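Long-range contacts in myosin-2 (Saccharomyces cerevisiae, PDB 6IXO), which carries organelles and other cargo along actin cables for their segregation, gripping receptor proteins through the globular tail domain that this chain represents: residues A[78-86]-A[147-158]; A[37-48]-A[213-221]. All blocks are in the same frame, centred on the assembly; numbering follows the deposited sequence.

Contact 1: A[78-86]-A[147-158]; sequences LAQVLTTIQ and LKDDFEALSYNI
Leu-82 reaches across from helix 71-90 and sets its two methyls on different neighbours of helix 134-180. Its CB points neither toward nor away from the partner helix. With CG anti to the carbonyl carbon (chi1 -68°), the branch then swings over to the partner. CD1 rests on the CB of Asp-150, 3.9 Å away, at the exposed margin. CD2 goes inward, 3.5 Å from CE1 of Phe-151, and approaches that ring obliquely. The same CD2 also lies 3.8 Å from CD2 of Leu-154. The two segments run almost parallel, 8° apart, with their axes 10.6 Å from each other at the closest point. They are neighbours in the all-helical globular tail of this class V myosin. At one end Leu-78 and Leu-147 cross at about a right angle, and Leu-78 CD1 meets Leu-147 CD2 at 3.6 Å. Leu-62 of helix 53-67 touches both of these leucines, and Val-115 of helix 97-124 packs on Leu-147 and Phe-151. Further along, Leu-154 divides its methyls: CD2 faces CG2 of Ile-85, while CD1 lies 3.8 Å from CB of Gln-86. The far end is polar. Gln-86 extends its chain so that OE1 accepts a hydrogen bond from ND2 of Asn-157, 3.0 Å long. The N-H points at the oxygen with an angle of 153°, and the two amide planes stand perpendicular.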
loop_
_atom_site.group_PDB
_atom_site.type_symbol
_atom_site.label_atom_id
_atom_site.label_comp_id
_atom_site.label_asym_id
_atom_site.label_seq_id
_atom_site.Cartn_x
_atom_site.Cartn_y
_atom_site.Cartn_z
ATOM N N LEU A 78 -2.329 10.870 23.634
ATOM C CA LEU A 78 -2.732 10.698 22.237
ATOM C C LEU A 78 -1.841 11.467 21.272
ATOM O O LEU A 78 -1.493 10.956 20.212
ATOM C CB LEU A 78 -4.175 11.149 22.041
ATOM C CG LEU A 78 -5.201 10.239 22.671
ATOM C CD1 LEU A 78 -6.563 10.959 22.762
ATOM C CD2 LEU A 78 -5.292 8.949 21.944
ATOM N N ALA A 79 -1.498 12.705 21.621
ATOM C CA ALA A 79 -0.612 13.486 20.773
ATOM C C ALA A 79 0.721 12.769 20.584
ATOM O O ALA A 79 1.264 12.749 19.483
ATOM C CB ALA A 79 -0.391 14.854 21.356
ATOM N N GLN A 80 1.243 12.180 21.655
ATOM C CA GLN A 80 2.460 11.377 21.565
ATOM C C GLN A 80 2.287 10.139 20.693
ATOM O O GLN A 80 3.178 9.800 19.883
ATOM C CB GLN A 80 2.910 10.936 22.949
ATOM C CG GLN A 80 3.484 12.052 23.777
ATOM C CD GLN A 80 4.985 12.036 23.764
ATOM O OE1 GLN A 80 5.612 11.842 22.716
ATOM N NE2 GLN A 80 5.582 12.211 24.937
ATOM N N VAL A 81 1.159 9.451 20.872
ATOM C CA VAL A 81 0.877 8.252 20.088
ATOM C C VAL A 81 0.789 8.615 18.593
ATOM O O VAL A 81 1.408 7.959 17.748
ATOM C CB VAL A 81 -0.431 7.556 20.551
ATOM C CG1 VAL A 81 -0.939 6.599 19.474
ATOM C CG2 VAL A 81 -0.168 6.798 21.828
ATOM N N LEU A 82 0.052 9.671 18.266
ATOM C CA LEU A 82 -0.128 10.024 16.841
ATOM C C LEU A 82 1.223 10.351 16.166
ATOM O O LEU A 82 1.541 9.845 15.060
ATOM C CB LEU A 82 -1.090 11.210 16.720
ATOM C CG LEU A 82 -2.535 10.897 17.123
ATOM C CD1 LEU A 82 -3.291 12.159 17.503
ATOM C CD2 LEU A 82 -3.243 10.209 16.000
ATOM N N THR A 83 2.004 11.192 16.839
ATOM C CA THR A 83 3.303 11.629 16.344
ATOM C C THR A 83 4.217 10.439 16.149
ATOM O O THR A 83 4.897 10.322 15.121
ATOM C CB THR A 83 3.995 12.618 17.324
ATOM O OG1 THR A 83 3.168 13.771 17.501
ATOM C CG2 THR A 83 5.354 13.058 16.752
ATOM N N THR A 84 4.242 9.556 17.146
ATOM C CA THR A 84 5.198 8.457 17.138
ATOM C C THR A 84 4.868 7.468 16.032
ATOM O O THR A 84 5.760 7.002 15.301
ATOM C CB THR A 84 5.255 7.741 18.522
ATOM O OG1 THR A 84 5.708 8.679 19.510
ATOM C CG2 THR A 84 6.218 6.544 18.475
ATOM N N ILE A 85 3.598 7.141 15.877
ATOM C CA ILE A 85 3.264 6.153 14.846
ATOM C C ILE A 85 3.632 6.717 13.478
ATOM O O ILE A 85 4.250 6.035 12.667
ATOM C CB ILE A 85 1.763 5.782 14.858
ATOM C CG1 ILE A 85 1.457 4.918 16.119
ATOM C CG2 ILE A 85 1.401 5.051 13.564
ATOM C CD1 ILE A 85 -0.058 4.585 16.321
ATOM N N GLN A 86 3.265 7.965 13.235
ATOM C CA GLN A 86 3.549 8.527 11.908
ATOM C C GLN A 86 5.061 8.533 11.688
ATOM O O GLN A 86 5.553 8.170 10.614
ATOM C CB GLN A 86 2.990 9.944 11.778
ATOM C CG GLN A 86 3.310 10.556 10.380
ATOM C CD GLN A 86 2.379 11.688 9.966
ATOM O OE1 GLN A 86 1.159 11.658 10.207
ATOM N NE2 GLN A 86 2.941 12.675 9.313
ATOM N N LEU A 147 -10.482 13.471 17.970
ATOM C CA LEU A 147 -9.591 12.310 17.947
ATOM C C LEU A 147 -9.936 11.405 16.748
ATOM O O LEU A 147 -9.031 10.870 16.042
ATOM C CB LEU A 147 -9.675 11.554 19.275
ATOM C CG LEU A 147 -8.830 10.275 19.232
ATOM C CD1 LEU A 147 -7.364 10.622 18.989
ATOM C CD2 LEU A 147 -9.001 9.449 20.522
ATOM N N LYS A 148 -11.234 11.275 16.474
ATOM C CA LYS A 148 -11.660 10.553 15.253
ATOM C C LYS A 148 -11.047 11.168 13.990
ATOM O O LYS A 148 -10.444 10.452 13.142
ATOM C CB LYS A 148 -13.195 10.545 15.163
ATOM C CG LYS A 148 -13.766 10.009 13.855
ATOM C CD LYS A 148 -15.299 9.955 13.924
ATOM C CE LYS A 148 -15.944 9.619 12.586
ATOM N NZ LYS A 148 -15.699 10.647 11.532
ATOM N N ASP A 149 -11.175 12.486 13.844
ATOM C CA ASP A 149 -10.486 13.169 12.723
ATOM C C ASP A 149 -8.974 12.957 12.710
ATOM O O ASP A 149 -8.383 12.739 11.636
ATOM C CB ASP A 149 -10.746 14.675 12.753
ATOM C CG ASP A 149 -12.172 15.034 12.368
ATOM O OD1 ASP A 149 -12.885 14.180 11.784
ATOM O OD2 ASP A 149 -12.556 16.190 12.625
ATOM N N ASP A 150 -8.338 13.036 13.876
ATOM C CA ASP A 150 -6.877 12.817 13.949
ATOM C C ASP A 150 -6.479 11.399 13.509
ATOM O O ASP A 150 -5.485 11.217 12.791
ATOM C CB ASP A 150 -6.366 13.084 15.378
ATOM C CG ASP A 150 -6.405 14.588 15.765
ATOM O OD1 ASP A 150 -6.542 15.438 14.871
ATOM O OD2 ASP A 150 -6.320 14.897 16.969
ATOM N N PHE A 151 -7.233 10.376 13.906
ATOM C CA PHE A 151 -6.901 9.021 13.431
ATOM C C PHE A 151 -7.235 8.810 11.952
ATOM O O PHE A 151 -6.541 8.086 11.260
ATOM C CB PHE A 151 -7.598 7.953 14.300
ATOM C CG PHE A 151 -6.826 7.640 15.552
ATOM C CD1 PHE A 151 -5.497 7.311 15.483
ATOM C CD2 PHE A 151 -7.413 7.709 16.792
ATOM C CE1 PHE A 151 -4.752 7.059 16.613
ATOM C CE2 PHE A 151 -6.667 7.439 17.935
ATOM C CZ PHE A 151 -5.326 7.139 17.827
ATOM N N GLU A 152 -8.287 9.451 11.473
ATOM C CA GLU A 152 -8.561 9.434 10.053
ATOM C C GLU A 152 -7.388 10.033 9.272
ATOM O O GLU A 152 -6.902 9.443 8.282
ATOM C CB GLU A 152 -9.850 10.205 9.792
ATOM C CG GLU A 152 -10.221 10.352 8.322
ATOM C CD GLU A 152 -11.506 11.173 8.145
ATOM O OE1 GLU A 152 -12.590 10.569 8.022
ATOM O OE2 GLU A 152 -11.430 12.421 8.138
ATOM N N ALA A 153 -6.898 11.180 9.740
ATOM C CA ALA A 153 -5.730 11.814 9.125
ATOM C C ALA A 153 -4.497 10.916 9.239
ATOM O O ALA A 153 -3.739 10.752 8.249
ATOM C CB ALA A 153 -5.455 13.214 9.762
ATOM N N LEU A 154 -4.287 10.313 10.410
ATOM C CA LEU A 154 -3.135 9.408 10.579
ATOM C C LEU A 154 -3.171 8.246 9.554
ATOM O O LEU A 154 -2.164 7.926 8.907
ATOM C CB LEU A 154 -3.085 8.822 11.989
ATOM C CG LEU A 154 -1.927 7.848 12.296
ATOM C CD1 LEU A 154 -0.551 8.537 12.102
ATOM C CD2 LEU A 154 -2.029 7.331 13.757
ATOM N N SER A 155 -4.327 7.612 9.441
ATOM C CA SER A 155 -4.506 6.495 8.503
ATOM C C SER A 155 -4.137 6.954 7.073
ATOM O O SER A 155 -3.374 6.277 6.365
ATOM C CB SER A 155 -5.952 6.001 8.562
ATOM O OG SER A 155 -6.162 4.851 7.737
ATOM N N TYR A 156 -4.678 8.096 6.667
ATOM C CA TYR A 156 -4.399 8.689 5.348
ATOM C C TYR A 156 -2.913 8.921 5.143
ATOM O O TYR A 156 -2.326 8.550 4.090
ATOM C CB TYR A 156 -5.151 10.007 5.216
ATOM C CG TYR A 156 -4.994 10.686 3.860
ATOM C CD1 TYR A 156 -5.865 10.380 2.815
ATOM C CD2 TYR A 156 -3.997 11.635 3.640
ATOM C CE1 TYR A 156 -5.746 10.996 1.570
ATOM C CE2 TYR A 156 -3.861 12.271 2.366
ATOM C CZ TYR A 156 -4.742 11.932 1.356
ATOM O OH TYR A 156 -4.661 12.532 0.122
ATOM N N ASN A 157 -2.305 9.551 6.143
ATOM C CA ASN A 157 -0.890 9.888 6.121
ATOM C C ASN A 157 -0.039 8.659 6.011
ATOM O O ASN A 157 0.825 8.591 5.130
ATOM C CB ASN A 157 -0.489 10.706 7.384
ATOM C CG ASN A 157 -1.048 12.082 7.340
ATOM O OD1 ASN A 157 -1.620 12.473 6.307
ATOM N ND2 ASN A 157 -0.908 12.846 8.435
ATOM N N ILE A 158 -0.255 7.669 6.869
ATOM C CA ILE A 158 0.680 6.537 6.827
ATOM C C ILE A 158 0.393 5.677 5.573
ATOM O O ILE A 158 1.302 5.051 5.036
ATOM C CB ILE A 158 0.661 5.656 8.122
ATOM C CG1 ILE A 158 -0.698 5.004 8.396
ATOM C CG2 ILE A 158 1.183 6.459 9.301
ATOM C CD1 ILE A 158 -0.529 3.738 9.256
#

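Contact 2: A[37-48]-A[213-221]; sequences VPDAGVAIQLSK and YWCMKSFHI. With SO4 (sulfate ion), chain B.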
loop_
_atom_site.group_PDB
_atom_site.type_symbol
_atom_site.label_atom_id
_atom_site.label_comp_id
_atom_site.label_asym_id
_atom_site.label_seq_id
_atom_site.Cartn_x
_atom_site.Cartn_y
_atom_site.Cartn_z
ATOM N N VAL A 37 6.896 -7.355 14.313
ATOM C CA VAL A 37 5.853 -7.815 13.430
ATOM C C VAL A 37 5.804 -9.340 13.484
ATOM O O VAL A 37 6.842 -9.980 13.529
ATOM C CB VAL A 37 6.128 -7.311 11.956
ATOM C CG1 VAL A 37 5.060 -7.788 11.043
ATOM C CG2 VAL A 37 6.172 -5.795 11.920
ATOM N N PRO A 38 4.610 -9.944 13.488
ATOM C CA PRO A 38 4.609 -11.418 13.406
ATOM C C PRO A 38 4.863 -11.937 11.989
ATOM O O PRO A 38 4.715 -11.175 11.045
ATOM C CB PRO A 38 3.200 -11.795 13.853
ATOM C CG PRO A 38 2.377 -10.588 13.521
ATOM C CD PRO A 38 3.274 -9.406 13.793
ATOM N N ASP A 39 5.190 -13.222 11.850
ATOM C CA ASP A 39 5.476 -13.828 10.542
ATOM C C ASP A 39 4.258 -13.963 9.614
ATOM O O ASP A 39 3.167 -14.303 10.062
ATOM C CB ASP A 39 6.108 -15.206 10.752
ATOM C CG ASP A 39 7.613 -15.183 10.609
ATOM O OD1 ASP A 39 8.177 -14.080 10.437
ATOM O OD2 ASP A 39 8.232 -16.266 10.675
ATOM N N ALA A 40 4.457 -13.722 8.315
ATOM C CA ALA A 40 3.378 -13.875 7.327
ATOM C C ALA A 40 3.706 -14.912 6.223
ATOM O O ALA A 40 4.875 -15.134 5.896
ATOM C CB ALA A 40 3.054 -12.542 6.701
ATOM N N GLY A 41 2.668 -15.539 5.661
ATOM C CA GLY A 41 2.849 -16.590 4.672
ATOM C C GLY A 41 1.794 -17.685 4.689
ATOM O O GLY A 41 0.901 -17.712 5.555
ATOM N N VAL A 42 1.934 -18.620 3.749
ATOM C CA VAL A 42 0.906 -19.623 3.463
ATOM C C VAL A 42 0.543 -20.539 4.645
ATOM O O VAL A 42 -0.637 -20.819 4.864
ATOM C CB VAL A 42 1.317 -20.513 2.247
ATOM C CG1 VAL A 42 2.733 -21.060 2.414
ATOM C CG2 VAL A 42 0.309 -21.645 2.041
ATOM N N ALA A 43 1.534 -20.993 5.406
ATOM C CA ALA A 43 1.269 -21.939 6.489
ATOM C C ALA A 43 1.119 -21.243 7.844
ATOM O O ALA A 43 1.262 -21.869 8.897
ATOM C CB ALA A 43 2.370 -22.985 6.553
ATOM N N ILE A 44 0.811 -19.954 7.812
ATOM C CA ILE A 44 0.768 -19.164 9.032
ATOM C C ILE A 44 -0.650 -18.790 9.456
ATOM O O ILE A 44 -1.449 -18.305 8.659
ATOM C CB ILE A 44 1.614 -17.896 8.869
ATOM C CG1 ILE A 44 3.087 -18.306 8.797
ATOM C CG2 ILE A 44 1.339 -16.913 9.999
ATOM C CD1 ILE A 44 4.019 -17.176 8.816
ATOM N N GLN A 45 -0.951 -19.029 10.728
ATOM C CA GLN A 45 -2.278 -18.750 11.254
ATOM C C GLN A 45 -2.195 -17.820 12.460
ATOM O O GLN A 45 -2.010 -18.252 13.592
ATOM C CB GLN A 45 -2.990 -20.059 11.607
ATOM C CG GLN A 45 -3.293 -20.915 10.374
ATOM C CD GLN A 45 -3.806 -22.307 10.714
ATOM O OE1 GLN A 45 -3.960 -22.659 11.885
ATOM N NE2 GLN A 45 -4.067 -23.108 9.683
ATOM N N LEU A 46 -2.316 -16.528 12.192
ATOM C CA LEU A 46 -2.272 -15.512 13.241
ATOM C C LEU A 46 -3.646 -15.181 13.739
ATOM O O LEU A 46 -4.562 -14.977 12.942
ATOM C CB LEU A 46 -1.623 -14.223 12.725
ATOM C CG LEU A 46 -0.208 -14.386 12.217
ATOM C CD1 LEU A 46 0.304 -13.050 11.682
ATOM C CD2 LEU A 46 0.656 -14.897 13.345
ATOM N N SER A 47 -3.794 -15.102 15.056
ATOM C CA SER A 47 -4.984 -14.490 15.617
ATOM C C SER A 47 -4.890 -12.976 15.431
ATOM O O SER A 47 -3.800 -12.428 15.222
ATOM C CB SER A 47 -5.131 -14.833 17.094
ATOM O OG SER A 47 -4.124 -14.153 17.815
ATOM N N LYS A 48 -6.022 -12.287 15.526
ATOM C CA LYS A 48 -6.011 -10.844 15.343
ATOM C C LYS A 48 -5.220 -10.185 16.463
ATOM O O LYS A 48 -4.582 -9.169 16.237
ATOM C CB LYS A 48 -7.436 -10.292 15.262
ATOM C CG LYS A 48 -8.101 -10.646 13.938
ATOM C CD LYS A 48 -9.562 -10.242 13.846
ATOM C CE LYS A 48 -10.132 -10.662 12.490
ATOM N NZ LYS A 48 -11.562 -10.287 12.314
ATOM N N TYR A 213 0.710 -9.440 -0.878
ATOM C CA TYR A 213 -0.443 -10.333 -0.751
ATOM C C TYR A 213 -0.496 -11.074 0.575
ATOM O O TYR A 213 -1.544 -11.073 1.281
ATOM C CB TYR A 213 -0.413 -11.358 -1.917
ATOM C CG TYR A 213 -1.506 -12.404 -1.795
ATOM C CD1 TYR A 213 -2.780 -12.161 -2.293
ATOM C CD2 TYR A 213 -1.258 -13.634 -1.199
ATOM C CE1 TYR A 213 -3.779 -13.117 -2.213
ATOM C CE2 TYR A 213 -2.252 -14.605 -1.112
ATOM C CZ TYR A 213 -3.511 -14.333 -1.618
ATOM O OH TYR A 213 -4.506 -15.277 -1.551
ATOM N N TRP A 214 0.607 -11.742 0.938
ATOM C CA TRP A 214 0.566 -12.617 2.129
ATOM C C TRP A 214 0.540 -11.834 3.442
ATOM O O TRP A 214 -0.079 -12.285 4.406
ATOM C CB TRP A 214 1.744 -13.587 2.120
ATOM C CG TRP A 214 1.480 -14.726 1.226
ATOM C CD1 TRP A 214 2.091 -15.005 0.015
ATOM C CD2 TRP A 214 0.474 -15.726 1.412
ATOM N NE1 TRP A 214 1.534 -16.146 -0.523
ATOM C CE2 TRP A 214 0.540 -16.600 0.311
ATOM C CE3 TRP A 214 -0.478 -15.968 2.417
ATOM C CZ2 TRP A 214 -0.309 -17.705 0.180
ATOM C CZ3 TRP A 214 -1.310 -17.057 2.290
ATOM C CH2 TRP A 214 -1.224 -17.914 1.178
ATOM N N CYS A 215 1.178 -10.651 3.477
ATOM C CA CYS A 215 1.134 -9.796 4.693
ATOM C C CYS A 215 -0.282 -9.302 4.910
ATOM O O CYS A 215 -0.820 -9.330 6.039
ATOM C CB CYS A 215 2.126 -8.600 4.571
ATOM S SG CYS A 215 3.839 -9.139 4.825
ATOM N N MET A 216 -0.916 -8.860 3.826
ATOM C CA MET A 216 -2.311 -8.426 3.916
ATOM C C MET A 216 -3.256 -9.545 4.274
ATOM O O MET A 216 -4.159 -9.369 5.115
ATOM C CB MET A 216 -2.741 -7.780 2.612
ATOM C CG MET A 216 -1.958 -6.491 2.422
ATOM S SD MET A 216 -2.955 -5.289 1.593
ATOM C CE MET A 216 -1.857 -3.879 1.601
ATOM N N LYS A 217 -3.060 -10.707 3.660
ATOM C CA LYS A 217 -3.878 -11.869 4.021
ATOM C C LYS A 217 -3.684 -12.308 5.491
ATOM O O LYS A 217 -4.662 -12.515 6.262
ATOM C CB LYS A 217 -3.553 -13.036 3.064
ATOM C CG LYS A 217 -4.466 -14.224 3.269
ATOM C CD LYS A 217 -4.552 -15.124 2.042
ATOM C CE LYS A 217 -5.684 -16.156 2.239
ATOM N NZ LYS A 217 -6.040 -16.875 0.977
ATOM N N SER A 218 -2.420 -12.454 5.884
ATOM C CA SER A 218 -2.115 -12.994 7.207
ATOM C C SER A 218 -2.490 -11.996 8.272
ATOM O O SER A 218 -2.851 -12.403 9.389
ATOM C CB SER A 218 -0.645 -13.354 7.368
ATOM O OG SER A 218 -0.269 -14.420 6.508
ATOM N N PHE A 219 -2.388 -10.700 7.951
ATOM C CA PHE A 219 -2.662 -9.676 8.969
ATOM C C PHE A 219 -4.118 -9.251 8.954
ATOM O O PHE A 219 -4.456 -8.216 9.536
ATOM C CB PHE A 219 -1.770 -8.430 8.797
ATOM C CG PHE A 219 -0.306 -8.691 9.036
ATOM C CD1 PHE A 219 0.139 -9.956 9.421
ATOM C CD2 PHE A 219 0.637 -7.676 8.835
ATOM C CE1 PHE A 219 1.495 -10.221 9.612
ATOM C CE2 PHE A 219 1.986 -7.927 9.029
ATOM C CZ PHE A 219 2.418 -9.211 9.420
ATOM N N HIS A 220 -4.957 -10.041 8.275
ATOM C CA HIS A 220 -6.401 -9.838 8.245
ATOM C C HIS A 220 -6.782 -8.467 7.703
ATOM O O HIS A 220 -7.659 -7.812 8.223
ATOM C CB HIS A 220 -6.988 -10.036 9.664
ATOM C CG HIS A 220 -6.522 -11.296 10.322
ATOM N ND1 HIS A 220 -6.937 -12.544 9.906
ATOM C CD2 HIS A 220 -5.656 -11.505 11.341
ATOM C CE1 HIS A 220 -6.362 -13.465 10.657
ATOM N NE2 HIS A 220 -5.581 -12.864 11.535
ATOM N N ILE A 221 -6.122 -8.034 6.648
ATOM C CA ILE A 221 -6.438 -6.742 6.054
ATOM C C ILE A 221 -7.575 -6.903 5.077
ATOM O O ILE A 221 -7.588 -7.848 4.293
ATOM C CB ILE A 221 -5.235 -6.137 5.293
ATOM C CG1 ILE A 221 -4.070 -5.914 6.242
ATOM C CG2 ILE A 221 -5.637 -4.806 4.645
ATOM C CD1 ILE A 221 -4.412 -4.966 7.365
HETATM S S SO4 B . 1.556 -18.046 -3.689
HETATM O O1 SO4 B . 1.843 -18.032 -5.120
HETATM O O2 SO4 B . 2.803 -17.972 -2.932
HETATM O O3 SO4 B . 0.841 -19.273 -3.352
HETATM O O4 SO4 B . 0.725 -16.898 -3.350
HETATM O O HOH W 1 -2.446 -16.710 6.571
HETATM O O HOH W 2 -3.329 -15.002 9.869
#
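Phe-219 pushes its ring into the 37-48 loop, the tight part of the contact. Its CB points away, but with CG anti to the carbonyl carbon (chi1 -66°) the ring turns back. Val-37 CG1 lies 3.4 Å from Phe-219 CZ. Leu-46 CD1 and the carbonyl O of Pro-38 sit at the ring edge. Ala-40 CB packs beside Ser-218 and Cys-215. Gly-41 N gives a nearly straight hydrogen bond (173°) to Ser-218 OG, 3.3 Å away. The outer side has fewer close apolar contacts and is bridged by waters. One water bridges Ile-44 O and Ser-218 OG, another Leu-46 N and Ser-218 O. The direct link there is His-220, C-prime residue of the Schellman motif that ends the helix: its NE2 donates to Leu-46 O at 2.7 Å. The acceptor lies in the imidazole plane; the donor stands above the carbonyl plane. Lys-48 CG makes a CH-pi contact over one face of this ring. Val-42 CA makes another over the six-membered ring of Trp-214, 3.8 Å from the centroid. Trp-214 NE1 makes two weak hydrogen bonds to a sulfate ion, probably from crystallisation. With an alanine in place of Trp-214, Gly-41 and Val-42 would probably lose the indole face they lie on. The loop lies over the C-terminal end of helix 202-218, with Phe-219 also touching Val-102 of helix 97-124 and Val-51 of helix 48-51.

Contact 1 is the more buried of the two. Contact 2 is partly buried and has several exposed residues. Their centres are 24 Å apart and they do not touch. Contact 1 joins two long helices side by side, mainly through branched aliphatic side chains, with one amide pair at its margin. Contact 2 joins an irregular loop to a helix end, so backbone groups, aromatic rings and bridging waters do more of the work. Along the chain, contact 1 is nested inside the loop that contact 2 closes. Helix 134-180 and helix 202-218 are consecutive helices. Helix 97-124 touches both places, packing on Phe-151 in one and Phe-219 in the other.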